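Local atomic coordinates of S-adenosylmethionine:tRNA ribosyltransferase-isomerase (Thermotoga maritima, PDB entry 1VKY), a protein that probably transfers and isomerizes the ribose of S-adenosylmethionine onto 7-aminomethyl-7-deazaguanine in tRNA, yielding the epoxyqueuosine nucleoside of queuosine biosynthesis. Residues Ser16-Leu22 and Leu305-Leu311; Ser38-Val42 and Glu329-Tyr335; Glu63-Val69 and Asn254-Val259; Val296-Thr301 and Leu313-Phe317. All coordinates share one frame; numbering follows the deposited sequence.

Contact 1: Ser16-Leu22 and Leu305-Leu311; sequences SEFDYEL and LPRSTLL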
loop_
_atom_site.group_PDB
_atom_site.type_symbol
_atom_site.label_atom_id
_atom_site.label_comp_id
_atom_site.label_asym_id
_atom_site.label_seq_id
_atom_site.Cartn_x
_atom_site.Cartn_y
_atom_site.Cartn_z
ATOM N N SER B 16 16.113 17.441 -14.465
ATOM C CA SER B 16 16.046 16.125 -15.173
ATOM C C SER B 16 15.076 16.179 -16.347
ATOM O O SER B 16 13.984 16.775 -16.285
ATOM C CB SER B 16 15.637 14.981 -14.202
ATOM O OG SER B 16 15.566 13.678 -14.841
ATOM N N GLU B 17 15.480 15.494 -17.408
ATOM C CA GLU B 17 14.601 15.218 -18.547
ATOM C C GLU B 17 13.389 14.356 -18.176
ATOM O O GLU B 17 12.402 14.332 -18.924
ATOM C CB GLU B 17 15.390 14.503 -19.652
ATOM C CG GLU B 17 15.785 15.380 -20.830
ATOM C CD GLU B 17 15.502 14.681 -22.144
ATOM O OE1 GLU B 17 14.697 15.213 -22.946
ATOM O OE2 GLU B 17 16.069 13.584 -22.358
ATOM N N PHE B 18 13.469 13.656 -17.037
ATOM C CA PHE B 18 12.385 12.763 -16.577
ATOM C C PHE B 18 11.601 13.317 -15.387
ATOM O O PHE B 18 10.771 12.654 -14.763
ATOM C CB PHE B 18 12.984 11.385 -16.303
ATOM C CG PHE B 18 13.615 10.785 -17.516
ATOM C CD1 PHE B 18 14.979 10.903 -17.737
ATOM C CD2 PHE B 18 12.834 10.164 -18.484
ATOM C CE1 PHE B 18 15.554 10.377 -18.835
ATOM C CE2 PHE B 18 13.422 9.644 -19.603
ATOM C CZ PHE B 18 14.783 9.756 -19.779
ATOM N N ASP B 19 11.829 14.587 -15.100
ATOM C CA ASP B 19 11.086 15.250 -14.064
ATOM C C ASP B 19 9.765 15.680 -14.676
ATOM O O ASP B 19 9.691 15.962 -15.864
ATOM C CB ASP B 19 11.865 16.471 -13.587
ATOM C CG ASP B 19 11.513 16.870 -12.201
ATOM O OD1 ASP B 19 10.827 16.106 -11.472
ATOM O OD2 ASP B 19 11.897 17.953 -11.743
ATOM N N TYR B 20 8.707 15.692 -13.881
ATOM C CA TYR B 20 7.447 16.268 -14.309
ATOM C C TYR B 20 6.735 16.599 -13.020
ATOM O O TYR B 20 7.128 16.112 -11.980
ATOM C CB TYR B 20 6.637 15.294 -15.185
ATOM C CG TYR B 20 6.116 14.075 -14.456
ATOM C CD1 TYR B 20 4.832 14.073 -13.908
ATOM C CD2 TYR B 20 6.907 12.897 -14.328
ATOM C CE1 TYR B 20 4.329 12.931 -13.239
ATOM C CE2 TYR B 20 6.402 11.745 -13.656
ATOM C CZ TYR B 20 5.126 11.806 -13.098
ATOM O OH TYR B 20 4.594 10.752 -12.440
ATOM N N GLU B 21 5.720 17.448 -13.075
ATOM C CA GLU B 21 5.079 17.925 -11.866
ATOM C C GLU B 21 3.926 17.023 -11.542
ATOM O O GLU B 21 2.975 16.955 -12.302
ATOM C CB GLU B 21 4.568 19.380 -12.031
ATOM N N LEU B 22 4.028 16.320 -10.424
ATOM C CA LEU B 22 3.011 15.356 -9.991
ATOM C C LEU B 22 2.338 15.888 -8.706
ATOM O O LEU B 22 2.979 15.851 -7.641
ATOM C CB LEU B 22 3.669 14.015 -9.666
ATOM C CG LEU B 22 2.789 12.883 -9.124
ATOM C CD1 LEU B 22 1.503 12.739 -9.947
ATOM C CD2 LEU B 22 3.547 11.526 -9.019
ATOM N N LEU B 305 6.955 7.514 -10.866
ATOM C CA LEU B 305 7.184 8.808 -10.261
ATOM C C LEU B 305 8.197 9.619 -11.066
ATOM O O LEU B 305 9.064 9.028 -11.772
ATOM C CB LEU B 305 7.676 8.569 -8.816
ATOM C CG LEU B 305 6.737 7.792 -7.856
ATOM C CD1 LEU B 305 7.457 7.361 -6.570
ATOM C CD2 LEU B 305 5.523 8.665 -7.530
ATOM N N PRO B 306 8.135 10.953 -10.936
ATOM C CA PRO B 306 9.134 11.829 -11.511
ATOM C C PRO B 306 10.530 11.353 -11.223
ATOM O O PRO B 306 10.847 10.907 -10.104
ATOM C CB PRO B 306 8.881 13.183 -10.814
ATOM C CG PRO B 306 7.425 13.167 -10.449
ATOM C CD PRO B 306 7.106 11.721 -10.195
ATOM N N ARG B 307 11.348 11.370 -12.274
ATOM C CA ARG B 307 12.763 11.038 -12.162
ATOM C C ARG B 307 13.030 9.577 -11.825
ATOM O O ARG B 307 14.176 9.233 -11.566
ATOM C CB ARG B 307 13.459 11.939 -11.109
ATOM C CG ARG B 307 13.321 13.477 -11.347
ATOM C CD ARG B 307 13.814 14.330 -10.162
ATOM N NE ARG B 307 12.664 14.733 -9.338
ATOM C CZ ARG B 307 12.417 14.377 -8.074
ATOM N NH1 ARG B 307 13.251 13.631 -7.347
ATOM N NH2 ARG B 307 11.304 14.815 -7.524
ATOM N N SER B 308 12.030 8.692 -11.821
ATOM C CA SER B 308 12.322 7.312 -11.415
ATOM C C SER B 308 13.035 6.581 -12.541
ATOM O O SER B 308 12.787 6.879 -13.728
ATOM C CB SER B 308 11.051 6.535 -11.132
ATOM O OG SER B 308 10.158 6.737 -12.190
ATOM N N THR B 309 13.805 5.555 -12.199
ATOM C CA THR B 309 14.359 4.703 -13.241
ATOM C C THR B 309 13.282 3.925 -13.971
ATOM O O THR B 309 13.489 3.539 -15.114
ATOM C CB THR B 309 15.420 3.744 -12.716
ATOM O OG1 THR B 309 14.849 2.938 -11.677
ATOM C CG2 THR B 309 16.545 4.471 -12.069
ATOM N N LEU B 310 12.127 3.677 -13.342
ATOM C CA LEU B 310 11.032 3.006 -14.052
ATOM C C LEU B 310 10.454 3.889 -15.162
ATOM O O LEU B 310 10.088 3.408 -16.211
ATOM C CB LEU B 310 9.928 2.554 -13.086
ATOM C CG LEU B 310 10.414 1.579 -11.993
ATOM C CD1 LEU B 310 9.263 1.061 -11.162
ATOM C CD2 LEU B 310 11.122 0.404 -12.627
ATOM N N LEU B 311 10.352 5.179 -14.905
ATOM C CA LEU B 311 9.927 6.131 -15.924
ATOM C C LEU B 311 10.929 6.161 -17.073
ATOM O O LEU B 311 10.557 6.204 -18.265
ATOM C CB LEU B 311 9.731 7.550 -15.302
ATOM C CG LEU B 311 9.328 8.629 -16.279
ATOM C CD1 LEU B 311 8.116 8.195 -17.122
ATOM C CD2 LEU B 311 9.079 9.946 -15.516
#
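Pro306 lies over one face of the Tyr20 ring. Its CG is 3.8 Å from the ring centroid and 17° off the normal, a CH-pi contact. The two side chains meet at about a right angle. Tyr20 CG stands between its own backbone N and carbonyl carbon (chi1 68°), and this brings the ring against the proline. Leu311 CD2 comes to the ring edge, 3.7 Å from Tyr20 CE2. Leu22 CD2 packs 3.8 Å from both Leu305 CD2 and Pro306 CD. The Tyr20 hydroxyl is hydrogen-bonded to His304 O, and Tyr327 of helix 320-332 meets its ring edge-to-face. Both segments turn here. Ser16-Asp19 is a type I turn, with an ST turn in which Ser16 OG accepts from Phe18 N. Leu305-Ser308 is a type II turn that runs into helix 309-318, where Ser308 is the N-cap residue and its OG accepts from Leu311 N. Arg307 N joins the two turns by donating to Phe18 O at 2.9 Å. The outer side is looser. Arg307 NE donates to Asp19 OD1 at 3.1 Å, in the guanidinium plane but from above the carboxylate, with the planes 82° apart. A methionine in place of Arg307 would probably leave the exposed Asp19 carboxylate without its charged mate and able to turn. Beyond this salt bridge, Arg307 packs on Pro24 of the second subunit.

Contact 2: Ser38-Val42 and Glu329-Tyr335; sequences SRLMV and EAVKRRY
Arg39 and Met41 hold the Tyr335 ring between them, one on each face. The guanidinium of Arg39 lies flat on the ring, its centre 4.0 Å from the ring centre and the planes 18° apart. This is a stack with cation-pi character. Tyr335 CE1 sits over the middle of the guanidinium, and Arg39 CD adds a CH-pi contact on the same face. Met41 takes the opposite face. Its chain bends at the thioether (chi3 -67°), which places CE 3.9 Å from the ring centroid and 3.7 Å from Ala330 CB. Met41 SD stands farther off, 5.3 Å from the centroid, a Met-aromatic contact. Arg39 and Met41 are two apart on strand 39-44, so both point to the same side of the mixed sheet. Tyr335 follows helix 320-332, which ends in a Schellman motif at Arg334. Arg39 NH1 reaches that end and donates to Arg333 O at 2.9 Å. A water bridges the rim, 3.1 Å from Arg39 NE and 2.6 Å from Tyr335 OH. The same hydroxyl is hydrogen-bonded to His52. Arg333, a nearby like charge, is paired with Glu329 instead: its NE gives a nearly straight bond to Glu329 OE2 at 2.7 Å. The Arg39 cation thus meets both an electron-rich ring face and a carbonyl at a helix C-terminus, and each is likely to favour its charge.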
loop_
_atom_site.group_PDB
_atom_site.type_symbol
_atom_site.label_atom_id
_atom_site.label_comp_id
_atom_site.label_asym_id
_atom_site.label_seq_id
_atom_site.Cartn_x
_atom_site.Cartn_y
_atom_site.Cartn_z
ATOM N N SER B 38 -9.870 0.225 -12.641
ATOM C CA SER B 38 -8.905 1.329 -12.708
ATOM C C SER B 38 -8.884 1.917 -14.142
ATOM O O SER B 38 -9.420 1.297 -15.096
ATOM C CB SER B 38 -7.527 0.848 -12.246
ATOM O OG SER B 38 -6.964 0.000 -13.226
ATOM N N ARG B 39 -8.320 3.120 -14.287
ATOM C CA ARG B 39 -8.149 3.737 -15.601
ATOM C C ARG B 39 -7.005 3.048 -16.336
ATOM O O ARG B 39 -6.132 2.461 -15.702
ATOM C CB ARG B 39 -7.876 5.231 -15.476
ATOM C CG ARG B 39 -8.996 5.914 -14.777
ATOM C CD ARG B 39 -8.838 7.409 -14.648
ATOM N NE ARG B 39 -9.099 8.007 -15.925
ATOM C CZ ARG B 39 -9.198 9.303 -16.145
ATOM N NH1 ARG B 39 -9.058 10.173 -15.149
ATOM N NH2 ARG B 39 -9.432 9.722 -17.389
ATOM N N LEU B 40 -7.088 3.036 -17.666
ATOM C CA LEU B 40 -6.045 2.491 -18.546
ATOM C C LEU B 40 -5.831 3.506 -19.638
ATOM O O LEU B 40 -6.710 3.679 -20.484
ATOM C CB LEU B 40 -6.485 1.149 -19.174
ATOM C CG LEU B 40 -5.559 0.452 -20.188
ATOM C CD1 LEU B 40 -4.284 -0.014 -19.519
ATOM C CD2 LEU B 40 -6.204 -0.710 -20.907
ATOM N N MET B 41 -4.665 4.143 -19.644
ATOM C CA MET B 41 -4.245 4.969 -20.763
ATOM C C MET B 41 -3.546 4.061 -21.785
ATOM O O MET B 41 -2.652 3.322 -21.440
ATOM C CB MET B 41 -3.262 6.056 -20.321
ATOM C CG MET B 41 -2.965 7.065 -21.419
ATOM S SD MET B 41 -1.940 8.446 -20.898
ATOM C CE MET B 41 -2.987 9.312 -19.753
ATOM N N VAL B 42 -3.950 4.172 -23.049
ATOM C CA VAL B 42 -3.372 3.381 -24.116
ATOM C C VAL B 42 -2.585 4.283 -25.050
ATOM O O VAL B 42 -3.134 5.239 -25.615
ATOM C CB VAL B 42 -4.465 2.628 -24.899
ATOM C CG1 VAL B 42 -3.851 1.737 -25.943
ATOM C CG2 VAL B 42 -5.326 1.765 -23.941
ATOM N N GLU B 329 -0.695 14.604 -19.815
ATOM C CA GLU B 329 -2.140 14.349 -19.965
ATOM C C GLU B 329 -2.750 13.583 -18.794
ATOM O O GLU B 329 -3.900 13.856 -18.390
ATOM C CB GLU B 329 -2.464 13.584 -21.266
ATOM C CG GLU B 329 -2.930 14.427 -22.450
ATOM C CD GLU B 329 -4.164 15.326 -22.170
ATOM O OE1 GLU B 329 -3.990 16.556 -22.056
ATOM O OE2 GLU B 329 -5.314 14.831 -22.079
ATOM N N ALA B 330 -2.007 12.627 -18.240
ATOM C CA ALA B 330 -2.490 11.892 -17.067
ATOM C C ALA B 330 -2.694 12.801 -15.848
ATOM O O ALA B 330 -3.696 12.683 -15.148
ATOM C CB ALA B 330 -1.559 10.746 -16.712
ATOM N N VAL B 331 -1.746 13.693 -15.598
ATOM C CA VAL B 331 -1.870 14.650 -14.486
ATOM C C VAL B 331 -3.067 15.557 -14.740
ATOM O O VAL B 331 -3.895 15.769 -13.855
ATOM C CB VAL B 331 -0.547 15.464 -14.288
ATOM C CG1 VAL B 331 -0.732 16.623 -13.344
ATOM C CG2 VAL B 331 0.590 14.544 -13.812
ATOM N N LYS B 332 -3.185 16.047 -15.965
ATOM C CA LYS B 332 -4.260 16.962 -16.328
ATOM C C LYS B 332 -5.580 16.280 -16.126
ATOM O O LYS B 332 -6.497 16.863 -15.556
ATOM C CB LYS B 332 -4.096 17.416 -17.772
ATOM C CG LYS B 332 -5.064 18.459 -18.229
ATOM C CD LYS B 332 -4.869 18.752 -19.697
ATOM C CE LYS B 332 -5.797 19.876 -20.164
ATOM N NZ LYS B 332 -5.784 19.964 -21.662
ATOM N N ARG B 333 -5.681 15.009 -16.502
ATOM C CA ARG B 333 -6.934 14.286 -16.326
ATOM C C ARG B 333 -7.111 13.622 -14.982
ATOM O O ARG B 333 -8.103 12.909 -14.773
ATOM C CB ARG B 333 -7.053 13.216 -17.417
ATOM C CG ARG B 333 -7.244 13.812 -18.758
ATOM C CD ARG B 333 -7.231 12.791 -19.856
ATOM N NE ARG B 333 -7.452 13.393 -21.179
ATOM C CZ ARG B 333 -8.553 13.234 -21.900
ATOM N NH1 ARG B 333 -9.597 12.541 -21.424
ATOM N NH2 ARG B 333 -8.621 13.782 -23.106
ATOM N N ARG B 334 -6.140 13.797 -14.085
ATOM C CA ARG B 334 -6.271 13.377 -12.692
ATOM C C ARG B 334 -6.228 11.856 -12.563
ATOM O O ARG B 334 -6.891 11.246 -11.713
ATOM C CB ARG B 334 -7.552 13.995 -12.066
ATOM C CG ARG B 334 -7.682 15.525 -12.238
ATOM C CD ARG B 334 -6.678 16.351 -11.463
ATOM N NE ARG B 334 -6.850 16.195 -10.022
ATOM C CZ ARG B 334 -6.014 16.670 -9.088
ATOM N NH1 ARG B 334 -4.923 17.355 -9.410
ATOM N NH2 ARG B 334 -6.273 16.447 -7.814
ATOM N N TYR B 335 -5.410 11.208 -13.390
ATOM C CA TYR B 335 -5.156 9.783 -13.181
ATOM C C TYR B 335 -4.516 9.617 -11.805
ATOM O O TYR B 335 -3.858 10.546 -11.280
ATOM C CB TYR B 335 -4.173 9.217 -14.236
ATOM C CG TYR B 335 -4.794 8.807 -15.543
ATOM C CD1 TYR B 335 -5.383 9.740 -16.383
ATOM C CD2 TYR B 335 -4.785 7.460 -15.953
ATOM C CE1 TYR B 335 -5.949 9.349 -17.625
ATOM C CE2 TYR B 335 -5.333 7.066 -17.181
ATOM C CZ TYR B 335 -5.923 8.010 -18.011
ATOM O OH TYR B 335 -6.452 7.568 -19.240
HETATM O O HOH W 1 -8.771 6.629 -18.698
#

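Contact 3: Glu63-Val69 and Asn254-Val259; sequences EPGDLLV and NRIVAV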
loop_
_atom_site.group_PDB
_atom_site.type_symbol
_atom_site.label_atom_id
_atom_site.label_comp_id
_atom_site.label_asym_id
_atom_site.label_seq_id
_atom_site.Cartn_x
_atom_site.Cartn_y
_atom_site.Cartn_z
ATOM N N GLU B 63 -5.493 -9.858 -29.291
ATOM C CA GLU B 63 -6.004 -10.800 -30.250
ATOM C C GLU B 63 -5.664 -12.243 -29.872
ATOM O O GLU B 63 -4.794 -12.482 -29.053
ATOM C CB GLU B 63 -5.484 -10.452 -31.625
ATOM C CG GLU B 63 -4.003 -10.350 -31.765
ATOM C CD GLU B 63 -3.612 -9.697 -33.072
ATOM O OE1 GLU B 63 -3.708 -8.437 -33.177
ATOM O OE2 GLU B 63 -3.232 -10.464 -33.971
ATOM N N PRO B 64 -6.388 -13.199 -30.437
ATOM C CA PRO B 64 -6.109 -14.606 -30.195
ATOM C C PRO B 64 -4.636 -14.913 -30.502
ATOM O O PRO B 64 -4.074 -14.430 -31.493
ATOM C CB PRO B 64 -7.052 -15.322 -31.182
ATOM C CG PRO B 64 -8.151 -14.370 -31.437
ATOM C CD PRO B 64 -7.539 -13.017 -31.349
ATOM N N GLY B 65 -3.984 -15.637 -29.609
ATOM C CA GLY B 65 -2.565 -15.939 -29.812
ATOM C C GLY B 65 -1.586 -14.952 -29.170
ATOM O O GLY B 65 -0.414 -15.278 -29.026
ATOM N N ASP B 66 -2.020 -13.749 -28.785
ATOM C CA ASP B 66 -1.117 -12.874 -28.032
ATOM C C ASP B 66 -0.713 -13.554 -26.702
ATOM O O ASP B 66 -1.472 -14.372 -26.165
ATOM C CB ASP B 66 -1.764 -11.530 -27.740
ATOM C CG ASP B 66 -1.793 -10.609 -28.940
ATOM O OD1 ASP B 66 -1.006 -10.820 -29.916
ATOM O OD2 ASP B 66 -2.589 -9.642 -28.967
ATOM N N LEU B 67 0.454 -13.183 -26.161
ATOM C CA LEU B 67 0.968 -13.793 -24.917
ATOM C C LEU B 67 1.171 -12.729 -23.858
ATOM O O LEU B 67 1.936 -11.800 -24.066
ATOM C CB LEU B 67 2.297 -14.533 -25.165
ATOM C CG LEU B 67 2.903 -15.280 -23.948
ATOM C CD1 LEU B 67 2.185 -16.546 -23.624
ATOM C CD2 LEU B 67 4.355 -15.615 -24.212
ATOM N N LEU B 68 0.474 -12.878 -22.729
ATOM C CA LEU B 68 0.639 -12.016 -21.578
ATOM C C LEU B 68 1.643 -12.677 -20.658
ATOM O O LEU B 68 1.443 -13.810 -20.238
ATOM C CB LEU B 68 -0.690 -11.810 -20.821
ATOM C CG LEU B 68 -1.633 -10.768 -21.452
ATOM C CD1 LEU B 68 -3.052 -10.814 -20.838
ATOM C CD2 LEU B 68 -1.108 -9.429 -21.281
ATOM N N VAL B 69 2.746 -11.994 -20.388
ATOM C CA VAL B 69 3.781 -12.536 -19.500
ATOM C C VAL B 69 3.784 -11.804 -18.197
ATOM O O VAL B 69 4.017 -10.581 -18.138
ATOM C CB VAL B 69 5.209 -12.462 -20.127
ATOM C CG1 VAL B 69 6.228 -13.247 -19.252
ATOM C CG2 VAL B 69 5.202 -13.031 -21.515
ATOM N N ASN B 254 2.423 -13.415 -33.372
ATOM C CA ASN B 254 1.619 -12.657 -32.345
ATOM C C ASN B 254 2.510 -11.828 -31.415
ATOM O O ASN B 254 3.730 -11.880 -31.524
ATOM C CB ASN B 254 0.781 -13.604 -31.494
ATOM C CG ASN B 254 -0.357 -14.223 -32.261
ATOM O OD1 ASN B 254 -0.385 -15.415 -32.447
ATOM N ND2 ASN B 254 -1.300 -13.417 -32.686
ATOM N N ARG B 255 1.899 -11.099 -30.483
ATOM C CA ARG B 255 2.663 -10.221 -29.596
ATOM C C ARG B 255 2.985 -10.834 -28.240
ATOM O O ARG B 255 2.136 -11.485 -27.630
ATOM C CB ARG B 255 1.913 -8.942 -29.379
ATOM C CG ARG B 255 1.985 -8.036 -30.604
ATOM C CD ARG B 255 1.063 -6.899 -30.526
ATOM N NE ARG B 255 -0.294 -7.378 -30.275
ATOM C CZ ARG B 255 -1.362 -6.610 -30.337
ATOM N NH1 ARG B 255 -1.216 -5.341 -30.661
ATOM N NH2 ARG B 255 -2.568 -7.114 -30.079
ATOM N N ILE B 256 4.211 -10.585 -27.790
ATOM C CA ILE B 256 4.622 -10.775 -26.401
ATOM C C ILE B 256 4.362 -9.467 -25.629
ATOM O O ILE B 256 4.949 -8.406 -25.894
ATOM C CB ILE B 256 6.089 -11.187 -26.326
ATOM C CG1 ILE B 256 6.303 -12.527 -27.033
ATOM C CG2 ILE B 256 6.585 -11.268 -24.865
ATOM C CD1 ILE B 256 7.743 -12.746 -27.380
ATOM N N VAL B 257 3.405 -9.550 -24.722
ATOM C CA VAL B 257 2.962 -8.453 -23.946
ATOM C C VAL B 257 3.499 -8.644 -22.540
ATOM O O VAL B 257 3.030 -9.504 -21.796
ATOM C CB VAL B 257 1.399 -8.341 -23.938
ATOM C CG1 VAL B 257 0.954 -7.051 -23.231
ATOM C CG2 VAL B 257 0.814 -8.374 -25.373
ATOM N N ALA B 258 4.455 -7.810 -22.150
ATOM C CA ALA B 258 4.995 -7.892 -20.798
ATOM C C ALA B 258 4.070 -7.182 -19.847
ATOM O O ALA B 258 3.595 -6.093 -20.132
ATOM C CB ALA B 258 6.378 -7.306 -20.723
ATOM N N VAL B 259 3.833 -7.800 -18.691
ATOM C CA VAL B 259 3.052 -7.146 -17.640
ATOM C C VAL B 259 4.002 -6.752 -16.527
ATOM O O VAL B 259 4.486 -7.628 -15.786
ATOM C CB VAL B 259 1.940 -8.060 -17.111
ATOM C CG1 VAL B 259 1.178 -7.327 -15.985
ATOM C CG2 VAL B 259 1.014 -8.453 -18.248
#
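Asn254 packs its CB on Gly65 O at 3.2 Å. Gly65 belongs to the type II turn Glu63-Asp66, and a side chain there would run into the Asn254 amide. Asn254 OD1 is hydrogen-bonded to Arg252. Arg255 comes next and is gripped by Asp66. Its backbone N donates to Asp66 OD1 at 3.0 Å. A bend in its chain (chi3 -54°) brings the guanidinium back, so that NH2 donates to the syn side of Asp66 OD2 at 2.8 Å. Glu63 N reaches the same OD2 from the opposite face of the carboxylate, at 2.9 Å. Glu63 OE1 lies over the guanidinium face, 3.6 Å from Arg255 NH2, where the attraction is between charges alone and no N-H points at it. From Arg255 O onward the two chains are parallel neighbours in the mixed sheet. Ile256 CG2 meets Val69 CG2 at 4.0 Å on the face covered by helices 240-252 and 261-270. Val257 takes a bond from Val69 N and gives one to Leu67 O. Its CG1 touches Leu68 CD2 at 3.7 Å on the other face. Val259 N donates to Val69 O, and Val259 CG2 packs on Leu68 CD2 at 3.8 Å. With an alanine at Asp66, Arg255 N, the guanidinium and Glu63 N would probably all lose the carboxylate they bind, and the turn would be held less firmly to the strand start. Two backbone N-H groups and the charged Arg255 guanidinium are likely to keep the buried Asp66 carboxylate ionised.

Contact 4: Val296-Thr301 and Leu313-Phe317; sequences VDALVT and LVAAF
This is apolar packing of a helix on a sheet, deep inside the chain. Helix 309-318 covers strand 298-302 of the mixed sheet. The axes of strand 298-301 and helix 313-317 come within 10.5 Å, and their directions differ by 150°, so the helix runs back roughly against its strand. Phe317 carries most of the contact. Its CG is anti to the backbone N (chi1 -171°), which sends the ring toward the strand. Leu299 CB lies over one ring face, 4.0 Å from the centroid, a CH-pi contact offset toward the rim. Val296 O comes to the ring edge, 3.6 Å from Phe317 CE1. Val296 CG1 touches the same carbon, and Ala298 CA stands 3.7 Å from Phe317 CZ. The strand and helix are consecutive in the chain, joined by a short connection through His304. The strand is also paired with 343-346 and 256-259, so the helix sits over the interior of the sheet. Arg45 makes a cation-pi contact with Phe317, and Phe293 meets its ring edge-to-face. Farther along, Leu299 CD2 packs more loosely on Val314 CG2 at 4.3 Å and on Leu313 CD2 at 4.4 Å. Thr301 and Val314 reach toward each other tip to tip, with their CG2 atoms 4.0 Å apart. The hydroxyl of Thr301 turns elsewhere, bonded to His304 NE2 and to an unidentified bound molecule.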
loop_
_atom_site.group_PDB
_atom_site.type_symbol
_atom_site.label_atom_id
_atom_site.label_comp_id
_atom_site.label_asym_id
_atom_site.label_seq_id
_atom_site.Cartn_x
_atom_site.Cartn_y
_atom_site.Cartn_z
ATOM N N VAL B 296 10.027 -7.867 -26.104
ATOM C CA VAL B 296 8.750 -7.288 -25.655
ATOM C C VAL B 296 8.070 -6.462 -26.757
ATOM O O VAL B 296 8.636 -5.463 -27.204
ATOM C CB VAL B 296 9.009 -6.422 -24.439
ATOM C CG1 VAL B 296 7.676 -5.773 -23.932
ATOM C CG2 VAL B 296 9.677 -7.212 -23.340
ATOM N N ASP B 297 6.870 -6.870 -27.184
ATOM C CA ASP B 297 6.128 -6.151 -28.255
ATOM C C ASP B 297 5.144 -5.107 -27.744
ATOM O O ASP B 297 4.746 -4.188 -28.475
ATOM C CB ASP B 297 5.371 -7.129 -29.143
ATOM C CG ASP B 297 6.280 -8.211 -29.703
ATOM O OD1 ASP B 297 7.341 -7.864 -30.249
ATOM O OD2 ASP B 297 6.034 -9.431 -29.600
ATOM N N ALA B 298 4.729 -5.262 -26.498
ATOM C CA ALA B 298 3.786 -4.376 -25.837
ATOM C C ALA B 298 3.988 -4.448 -24.345
ATOM O O ALA B 298 4.580 -5.387 -23.846
ATOM C CB ALA B 298 2.375 -4.739 -26.209
ATOM N N LEU B 299 3.493 -3.457 -23.605
ATOM C CA LEU B 299 3.857 -3.343 -22.180
ATOM C C LEU B 299 2.657 -2.817 -21.374
ATOM O O LEU B 299 2.104 -1.798 -21.752
ATOM C CB LEU B 299 5.063 -2.405 -22.000
ATOM C CG LEU B 299 5.440 -1.989 -20.541
ATOM C CD1 LEU B 299 5.732 -3.226 -19.743
ATOM C CD2 LEU B 299 6.598 -1.109 -20.468
ATOM N N VAL B 300 2.246 -3.553 -20.326
ATOM C CA VAL B 300 1.316 -3.009 -19.292
ATOM C C VAL B 300 2.114 -2.652 -18.034
ATOM O O VAL B 300 2.889 -3.470 -17.494
ATOM C CB VAL B 300 0.251 -4.046 -18.904
ATOM C CG1 VAL B 300 -0.712 -3.502 -17.888
ATOM C CG2 VAL B 300 -0.472 -4.569 -20.125
ATOM N N THR B 301 1.905 -1.442 -17.548
ATOM C CA THR B 301 2.667 -0.939 -16.430
ATOM C C THR B 301 1.923 0.188 -15.691
ATOM O O THR B 301 0.981 0.765 -16.202
ATOM C CB THR B 301 4.023 -0.455 -16.941
ATOM O OG1 THR B 301 4.864 -0.071 -15.832
ATOM C CG2 THR B 301 3.879 0.800 -17.792
ATOM N N LEU B 313 12.733 3.627 -18.080
ATOM C CA LEU B 313 12.520 2.387 -18.853
ATOM C C LEU B 313 11.307 2.536 -19.768
ATOM O O LEU B 313 11.362 2.197 -20.931
ATOM C CB LEU B 313 12.321 1.226 -17.893
ATOM C CG LEU B 313 12.088 -0.204 -18.395
ATOM C CD1 LEU B 313 12.433 -1.207 -17.272
ATOM C CD2 LEU B 313 10.671 -0.410 -18.862
ATOM N N VAL B 314 10.185 3.007 -19.239
ATOM C CA VAL B 314 8.994 3.177 -20.054
ATOM C C VAL B 314 9.213 4.210 -21.171
ATOM O O VAL B 314 8.732 4.049 -22.298
ATOM C CB VAL B 314 7.762 3.544 -19.181
ATOM C CG1 VAL B 314 6.592 3.781 -20.026
ATOM C CG2 VAL B 314 7.470 2.397 -18.225
ATOM N N ALA B 315 9.968 5.259 -20.885
ATOM C CA ALA B 315 10.331 6.232 -21.911
ATOM C C ALA B 315 11.131 5.563 -23.038
ATOM O O ALA B 315 10.915 5.842 -24.219
ATOM C CB ALA B 315 11.151 7.376 -21.262
ATOM N N ALA B 316 12.023 4.640 -22.688
ATOM C CA ALA B 316 12.764 3.937 -23.718
ATOM C C ALA B 316 11.758 3.142 -24.547
ATOM O O ALA B 316 11.920 2.999 -25.750
ATOM C CB ALA B 316 13.802 3.028 -23.126
ATOM N N PHE B 317 10.733 2.588 -23.905
ATOM C CA PHE B 317 9.813 1.683 -24.628
ATOM C C PHE B 317 8.874 2.445 -25.580
ATOM O O PHE B 317 8.636 2.029 -26.703
ATOM C CB PHE B 317 8.983 0.864 -23.641
ATOM C CG PHE B 317 8.208 -0.210 -24.308
ATOM C CD1 PHE B 317 8.849 -1.374 -24.734
ATOM C CD2 PHE B 317 6.864 -0.056 -24.580
ATOM C CE1 PHE B 317 8.144 -2.369 -25.416
ATOM C CE2 PHE B 317 6.147 -1.084 -25.274
ATOM C CZ PHE B 317 6.818 -2.223 -25.667
#

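Contacts 3 and 4 are buried, while contacts 1 and 2 are only partly so. Contact 3 pairs two strands of the mixed sheet through backbone bonds, and contact 4 lays a helix on the next strand by apolar packing alone. The two meet directly where strands 256-259 and 298-302 run side by side. Contact 2 reaches the same sheet from strand 39-44, with a cation and a thioether around one ring. Neither segment of contact 1 is a strand; it joins turns by a proline-tyrosine contact and a salt bridge. Contacts 1 and 4 share helix 309-318, with Phe18 packed on Ala315. Contact 2 uses the following helix, 320-332, whose Val331 touches Tyr20.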